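Local coordinates for complement factor H (Bos taurus, PDB 6XZ6), which regulates complement in blood plasma and is bound, through its fifth domain, by a trypanosome receptor, at residues 6-9 with 14-17; 26-31 with 50-55. All coordinates share one frame; numbering follows the deposited sequence.

In the fold
Contact 1 (6-9 with 14-17) and contact 2 (26-31 with 50-55) lie in one complement control protein (sushi) domain, their centres about 8 Å apart. Strands 13-16 and 27-32, neighbours in an antiparallel sheet, carry one segment of each; Val14 N lies 2.7 Å from Glu31 O, probably a hydrogen bond. On the loop side, Trp52 NE1 is hydrogen-bonded to Asp6 O (2.9 Å), joining the two loops. Pro8 touches Tyr15, Ile28 and Trp52, and Ile28 touches Tyr15 and Trp52, so the two contacts share one apolar cluster. The outward-facing residues of these two strands meet the trypanosome receptor: Arg16 makes a salt bridge to Glu9 of the receptor chain, and Lys27 and Thr29 pack on His125 of that chain.

Contact 1 of 2, residues 6-9 with 14-17; sequences DPPR and VYRP
In this sushi domain the proline-rich loop that follows strand 4-5 folds back over strand 13-16, and Pro8 of the loop lies against the phenol ring of Tyr15 in the buried core. The evidence for a CH-pi contact is direct: Pro8 CG stands 3.8 Å from the centroid of the Tyr15 ring, only 8° off the ring normal. Pro8 CD sits over the same face nearer the hydroxyl end, 3.8 Å from Tyr15 CE2. This edge of the proline ring covers the phenol from its centre toward CE2 and CZ. Tyr15 CG lies between its own backbone N and carbonyl carbon (chi1 66°), a rotation that sets the ring under Pro8. Tyr22 and Ile28 also touch both Pro8 and Tyr15, while the backbone O of Tyr15 accepts a hydrogen bond from Gln164 of the receptor chain. With an alanine here the whole ring is gone, and Pro8 CG and CD would probably lose the face they rest on, leaving a gap under the loop. Pro8 also contributes its carbonyl, whose O is 3.4 Å from Tyr15 CE1, and at the far end of the phenol Pro7 CB comes obliquely to 3.3 Å from Tyr15 OH.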
# COMPACT_ATOMS: atom_id res chain seq x y z
N ASP B 6 17.78 30.35 13.62
CA ASP B 6 18.14 28.96 13.81
C ASP B 6 16.95 28.18 13.25
O ASP B 6 15.85 28.76 13.15
CB ASP B 6 18.30 28.67 15.31
CG ASP B 6 19.58 29.19 15.92
OD1 ASP B 6 20.63 29.17 15.22
OD2 ASP B 6 19.54 29.61 17.10
N PRO B 7 17.12 26.88 12.88
CA PRO B 7 15.96 26.11 12.40
C PRO B 7 14.79 26.14 13.39
O PRO B 7 15.03 26.14 14.61
CB PRO B 7 16.52 24.69 12.29
CG PRO B 7 17.98 24.84 12.21
CD PRO B 7 18.34 26.06 12.93
N PRO B 8 13.51 26.20 12.91
CA PRO B 8 12.39 26.21 13.86
C PRO B 8 12.27 24.89 14.60
O PRO B 8 12.72 23.85 14.13
CB PRO B 8 11.15 26.44 12.97
CG PRO B 8 11.56 26.06 11.65
CD PRO B 8 13.04 26.24 11.51
N ARG B 9 11.68 24.93 15.77
CA ARG B 9 11.47 23.74 16.55
C ARG B 9 9.95 23.57 16.58
O ARG B 9 9.23 24.40 17.14
CB ARG B 9 12.13 23.88 17.93
CG ARG B 9 13.67 23.92 17.84
CD ARG B 9 14.41 24.10 19.16
NE ARG B 9 14.11 23.01 20.08
CZ ARG B 9 14.70 22.83 21.25
NH1 ARG B 9 15.67 23.65 21.64
NH2 ARG B 9 14.34 21.82 22.03
N VAL B 14 6.19 18.89 10.83
CA VAL B 14 7.30 18.82 9.86
C VAL B 14 7.39 20.14 9.08
O VAL B 14 6.40 20.56 8.49
CB VAL B 14 7.23 17.68 8.79
CG1 VAL B 14 8.53 16.93 8.62
CG2 VAL B 14 5.98 16.82 8.83
N TYR B 15 8.57 20.76 9.03
CA TYR B 15 8.81 21.97 8.23
C TYR B 15 9.72 21.65 7.06
O TYR B 15 10.36 20.58 7.00
CB TYR B 15 9.40 23.13 9.06
CG TYR B 15 10.79 22.88 9.60
CD1 TYR B 15 10.99 22.23 10.83
CD2 TYR B 15 11.92 23.33 8.93
CE1 TYR B 15 12.27 21.99 11.32
CE2 TYR B 15 13.20 23.09 9.42
CZ TYR B 15 13.37 22.43 10.62
OH TYR B 15 14.63 22.20 11.11
N ARG B 16 9.75 22.58 6.11
CA ARG B 16 10.57 22.55 4.92
C ARG B 16 10.91 24.01 4.51
O ARG B 16 10.08 24.90 4.76
CB ARG B 16 9.91 21.74 3.79
CG ARG B 16 8.59 22.28 3.22
CD ARG B 16 8.78 22.75 1.77
NE ARG B 16 9.08 24.19 1.72
CZ ARG B 16 9.98 24.75 0.93
NH1 ARG B 16 10.19 26.07 0.99
NH2 ARG B 16 10.67 24.01 0.07
N PRO B 17 12.10 24.30 3.92
CA PRO B 17 13.22 23.38 3.71
C PRO B 17 13.98 23.19 5.05
O PRO B 17 13.76 23.93 6.02
CB PRO B 17 14.05 24.09 2.64
CG PRO B 17 13.84 25.54 2.93
CD PRO B 17 12.46 25.67 3.56

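Contact 2 of 2, residues 26-31 with 50-55; sequences DKITYE and DGWVPV
Trp52 meets Ile28 of strand 27-31 and the carbonyl of Asp26, just ahead of that strand, through the six-membered part of its indole. Along 50-55, the chain first passes Asp50 and Gly51, which are tied back to strand 44-48: Thr48 OG1 is hydrogen-bonded to both Asp50 N and Gly51 O. Gly51 has phi 88° and psi -151°, where a side chain would press on the carbonyl O of Asp50. Trp52 follows at the corner of the chain, with CG anti to its carbonyl carbon (chi1 -66°), which lays the indole across Ile28. This is the tryptophan characteristic of sushi domains, which lies between the last two cysteines of the repeat, Cys47 and Cys58. Its CH2 lies 3.6 Å from Ile28 CG2, while Ile28 CG1 approaches Trp52 CE3 at 3.8 Å; both branches of the isoleucine thus touch the six-membered ring, and the two side chains cross at about a right angle. Asp26 O comes obliquely to 3.4 Å from Trp52 CZ3. NE1, on the pyrrole ring, is hydrogen-bonded to Asp6 O. Tyr22 stacks edge-to-face with the indole. Beyond the corner, Val53 packs on Thr48 of strand 44-48, and a cis peptide bond leads into Pro54.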
# COMPACT_ATOMS: atom_id res chain seq x y z
N ASP B 26 13.47 34.67 4.93
CA ASP B 26 13.44 33.28 4.47
C ASP B 26 12.20 32.65 5.08
O ASP B 26 11.97 32.79 6.29
CB ASP B 26 14.69 32.49 4.91
CG ASP B 26 15.92 32.53 3.99
OD1 ASP B 26 15.99 33.43 3.12
OD2 ASP B 26 16.82 31.67 4.15
N LYS B 27 11.37 32.01 4.23
CA LYS B 27 10.14 31.37 4.66
C LYS B 27 10.25 29.86 4.73
O LYS B 27 10.79 29.20 3.82
CB LYS B 27 8.96 31.72 3.72
CG LYS B 27 8.43 33.13 3.86
CD LYS B 27 6.99 33.23 3.43
CE LYS B 27 6.72 34.57 2.81
NZ LYS B 27 6.90 34.52 1.32
N ILE B 28 9.69 29.30 5.81
CA ILE B 28 9.52 27.87 6.00
C ILE B 28 7.99 27.59 5.91
O ILE B 28 7.19 28.48 6.19
CB ILE B 28 10.17 27.28 7.29
CG1 ILE B 28 9.52 27.82 8.60
CG2 ILE B 28 11.66 27.48 7.30
CD1 ILE B 28 8.46 26.92 9.25
N THR B 29 7.61 26.39 5.49
CA THR B 29 6.22 25.93 5.47
C THR B 29 6.19 24.65 6.34
O THR B 29 7.10 23.86 6.29
CB THR B 29 5.65 25.71 4.05
OG1 THR B 29 6.46 24.76 3.37
CG2 THR B 29 5.53 26.99 3.24
N TYR B 30 5.18 24.48 7.15
CA TYR B 30 5.08 23.32 8.03
C TYR B 30 3.72 22.61 7.94
O TYR B 30 2.71 23.23 7.64
CB TYR B 30 5.41 23.71 9.48
CG TYR B 30 4.34 24.53 10.19
CD1 TYR B 30 4.22 25.90 9.96
CD2 TYR B 30 3.53 23.95 11.15
CE1 TYR B 30 3.27 26.65 10.64
CE2 TYR B 30 2.56 24.70 11.83
CZ TYR B 30 2.44 26.05 11.57
OH TYR B 30 1.49 26.79 12.22
N GLU B 31 3.72 21.31 8.24
CA GLU B 31 2.54 20.45 8.28
C GLU B 31 2.54 19.75 9.62
O GLU B 31 3.59 19.48 10.18
CB GLU B 31 2.58 19.40 7.15
CG GLU B 31 2.37 19.99 5.77
CD GLU B 31 1.00 20.58 5.55
OE1 GLU B 31 -0.00 19.86 5.79
OE2 GLU B 31 0.92 21.75 5.10
N ASP B 50 12.58 39.05 15.44
CA ASP B 50 11.93 38.43 16.60
C ASP B 50 11.72 36.90 16.42
O ASP B 50 10.86 36.32 17.08
CB ASP B 50 10.58 39.11 16.87
CG ASP B 50 10.63 40.63 16.92
OD1 ASP B 50 11.37 41.17 17.79
OD2 ASP B 50 9.93 41.27 16.11
N GLY B 51 12.51 36.28 15.56
CA GLY B 51 12.42 34.85 15.28
C GLY B 51 11.43 34.52 14.19
O GLY B 51 11.21 35.32 13.28
N TRP B 52 10.84 33.32 14.25
CA TRP B 52 9.88 32.83 13.27
C TRP B 52 8.55 33.46 13.52
O TRP B 52 8.05 33.40 14.65
CB TRP B 52 9.81 31.29 13.26
CG TRP B 52 11.10 30.68 12.79
CD1 TRP B 52 12.13 30.25 13.56
CD2 TRP B 52 11.57 30.65 11.43
NE1 TRP B 52 13.20 29.89 12.77
CE2 TRP B 52 12.88 30.12 11.46
CE3 TRP B 52 11.00 30.98 10.19
CZ2 TRP B 52 13.63 29.91 10.29
CZ3 TRP B 52 11.76 30.80 9.04
CH2 TRP B 52 13.05 30.27 9.10
N VAL B 53 8.01 34.15 12.49
CA VAL B 53 6.75 34.90 12.58
C VAL B 53 5.77 34.55 11.43
O VAL B 53 6.10 34.80 10.28
CB VAL B 53 7.00 36.43 12.70
CG1 VAL B 53 5.70 37.22 12.60
CG2 VAL B 53 7.72 36.76 14.00
N PRO B 54 4.54 34.07 11.74
CA PRO B 54 4.01 33.71 13.07
C PRO B 54 4.67 32.43 13.59
O PRO B 54 5.18 31.64 12.80
CB PRO B 54 2.50 33.54 12.82
CG PRO B 54 2.39 33.12 11.40
CD PRO B 54 3.55 33.77 10.67
N VAL B 55 4.69 32.25 14.92
CA VAL B 55 5.33 31.11 15.57
C VAL B 55 4.67 29.76 15.18
O VAL B 55 3.47 29.59 15.42
CB VAL B 55 5.45 31.28 17.11
CG1 VAL B 55 6.29 30.16 17.72
CG2 VAL B 55 6.02 32.64 17.48